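Soluble lytic transglycosylase B3 (Pseudomonas aeruginosa, PDB 5ANZ) probably cleaves the glycan strands of peptidoglycan as a lytic transglycosylase, taking part in turnover of the bacterial cell wall. Local coordinates at residues A[322-327]-A[331-336]. Numbering follows the deposited sequence.
Sequences AILKYN and AYALAV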
loop_
_atom_site.group_PDB
_atom_site.type_symbol
_atom_site.label_atom_id
_atom_site.label_comp_id
_atom_site.label_asym_id
_atom_site.label_seq_id
_atom_site.Cartn_x
_atom_site.Cartn_y
_atom_site.Cartn_z
ATOM N N ALA A 322 -2.775 -1.408 10.213
ATOM C CA ALA A 322 -3.864 -2.056 9.472
ATOM C C ALA A 322 -3.857 -1.635 8.000
ATOM O O ALA A 322 -4.057 -2.450 7.098
ATOM C CB ALA A 322 -5.219 -1.721 10.112
ATOM N N ILE A 323 -3.646 -0.354 7.761
ATOM C CA ILE A 323 -3.605 0.141 6.399
ATOM C C ILE A 323 -2.428 -0.478 5.648
ATOM O O ILE A 323 -2.526 -0.785 4.469
ATOM C CB ILE A 323 -3.501 1.668 6.382
ATOM C CG1 ILE A 323 -4.739 2.273 7.056
ATOM C CG2 ILE A 323 -3.311 2.160 4.941
ATOM C CD1 ILE A 323 -4.550 3.736 7.461
ATOM N N LEU A 324 -1.318 -0.707 6.342
ATOM C CA LEU A 324 -0.147 -1.297 5.687
ATOM C C LEU A 324 -0.414 -2.704 5.166
ATOM O O LEU A 324 0.272 -3.190 4.256
ATOM C CB LEU A 324 1.035 -1.312 6.655
ATOM C CG LEU A 324 1.696 0.031 6.930
ATOM C CD1 LEU A 324 2.723 -0.141 8.045
ATOM C CD2 LEU A 324 2.370 0.542 5.686
ATOM N N LYS A 325 -1.410 -3.372 5.735
ATOM C CA LYS A 325 -1.734 -4.715 5.275
ATOM C C LYS A 325 -2.454 -4.634 3.924
ATOM O O LYS A 325 -2.537 -5.615 3.187
ATOM C CB LYS A 325 -2.581 -5.455 6.316
ATOM C CG LYS A 325 -1.867 -5.670 7.640
ATOM C CD LYS A 325 -2.690 -6.544 8.567
ATOM C CE LYS A 325 -1.901 -6.970 9.799
ATOM N NZ LYS A 325 -1.855 -5.912 10.843
ATOM N N TYR A 326 -2.962 -3.448 3.594
ATOM C CA TYR A 326 -3.654 -3.234 2.329
ATOM C C TYR A 326 -2.608 -2.964 1.245
ATOM O O TYR A 326 -2.686 -3.496 0.130
ATOM C CB TYR A 326 -4.676 -2.066 2.447
ATOM C CG TYR A 326 -5.901 -2.217 1.572
ATOM C CD1 TYR A 326 -5.798 -2.127 0.200
ATOM C CD2 TYR A 326 -7.165 -2.468 2.120
ATOM C CE1 TYR A 326 -6.901 -2.284 -0.610
ATOM C CE2 TYR A 326 -8.288 -2.632 1.304
ATOM C CZ TYR A 326 -8.142 -2.534 -0.056
ATOM O OH TYR A 326 -9.234 -2.670 -0.887
ATOM N N ASN A 327 -1.611 -2.161 1.600
ATOM C CA ASN A 327 -0.474 -1.868 0.743
ATOM C C ASN A 327 0.685 -1.520 1.671
ATOM O O ASN A 327 0.621 -0.567 2.446
ATOM C CB ASN A 327 -0.801 -0.730 -0.249
ATOM C CG ASN A 327 0.399 -0.291 -1.096
ATOM O OD1 ASN A 327 1.545 -0.291 -0.647
ATOM N ND2 ASN A 327 0.122 0.133 -2.314
ATOM N N ALA A 331 4.445 5.358 2.645
ATOM C CA ALA A 331 3.942 6.544 1.933
ATOM C C ALA A 331 2.444 6.376 1.611
ATOM O O ALA A 331 1.635 7.284 1.820
ATOM C CB ALA A 331 4.729 6.789 0.671
ATOM N N TYR A 332 2.086 5.200 1.120
ATOM C CA TYR A 332 0.684 4.874 0.859
ATOM C C TYR A 332 -0.164 5.005 2.103
ATOM O O TYR A 332 -1.230 5.621 2.088
ATOM C CB TYR A 332 0.572 3.453 0.314
ATOM C CG TYR A 332 -0.856 2.927 0.246
ATOM C CD1 TYR A 332 -1.442 2.303 1.341
ATOM C CD2 TYR A 332 -1.601 3.018 -0.924
ATOM C CE1 TYR A 332 -2.735 1.792 1.275
ATOM C CE2 TYR A 332 -2.896 2.515 -0.993
ATOM C CZ TYR A 332 -3.454 1.912 0.116
ATOM O OH TYR A 332 -4.731 1.390 0.059
ATOM N N ALA A 333 0.301 4.423 3.205
ATOM C CA ALA A 333 -0.512 4.432 4.415
ATOM C C ALA A 333 -0.627 5.849 4.971
ATOM O O ALA A 333 -1.688 6.234 5.455
ATOM C CB ALA A 333 0.059 3.463 5.462
ATOM N N LEU A 334 0.436 6.646 4.847
ATOM C CA LEU A 334 0.349 8.052 5.256
ATOM C C LEU A 334 -0.680 8.797 4.398
ATOM O O LEU A 334 -1.508 9.566 4.933
ATOM C CB LEU A 334 1.732 8.713 5.162
ATOM C CG LEU A 334 1.830 10.161 5.633
ATOM C CD1 LEU A 334 1.328 10.319 7.056
ATOM C CD2 LEU A 334 3.296 10.587 5.528
ATOM N N ALA A 335 -0.667 8.530 3.088
ATOM C CA ALA A 335 -1.632 9.154 2.170
ATOM C C ALA A 335 -3.054 8.782 2.548
ATOM O O ALA A 335 -3.940 9.638 2.584
ATOM C CB ALA A 335 -1.363 8.759 0.717
ATOM N N VAL A 336 -3.296 7.495 2.796
ATOM C CA VAL A 336 -4.632 7.087 3.225
ATOM C C VAL A 336 -5.095 7.816 4.483
ATOM O O VAL A 336 -6.210 8.311 4.541
ATOM C CB VAL A 336 -4.688 5.569 3.464
ATOM C CG1 VAL A 336 -6.000 5.177 4.127
ATOM C CG2 VAL A 336 -4.534 4.847 2.135
#
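Asn-327 lays its side chain over one face of the Tyr-332 ring. Its CB sits 3.5 Å from the ring centroid, almost on the ring normal, a CH-pi contact. The planar amide can lie nearly flat on the aromatic face, its plane tilted 14° from the ring in a stack. With CG anti to the backbone N (chi1 175°), the amide lies over the CG-CD2 side of the ring, with OD1 nearest Tyr-332 CB and CG. Val-336, one helical turn after Tyr-332, puts CG2 against the opposite face near the rim. The broad tyrosine ring thus offers two faces to pack on, between Val-336 of its own helix and Asn-327.

Next to this stack the contact is apolar. Beta-branched Ile-323 serves two sites: CG2 packs against Tyr-332 CE1 and against Ala-333, lying 3.6 Å from Ala-333 CA, and the longer branch meets Val-336 tip to tip, CD1 to CG1 at 3.9 Å. The small Ala-333 lets the backbones come close, CA to CA 5.6 Å from Ile-323, and its CB also receives Leu-324 CD2 at 3.7 Å.

Tyr-332 OH, which makes a weak hydrogen bond to Glu-144 on helix 134-145, lies 3.7 Å from Tyr-326 CD1. Tyr-326 is itself steadied by a hydrogen bond from its hydroxyl to Thr-205 O and by an edge-to-face contact with Tyr-241.

Two consecutive helices of the lysozyme-like transglycosylase domain, 318-324 and 330-343, thus pack across a short connection at the glycan site: Tyr-326, like Thr-211 and Ile-208, binds N-acetyl-D-glucosamine in a structure of this protein, though the sugar is absent here.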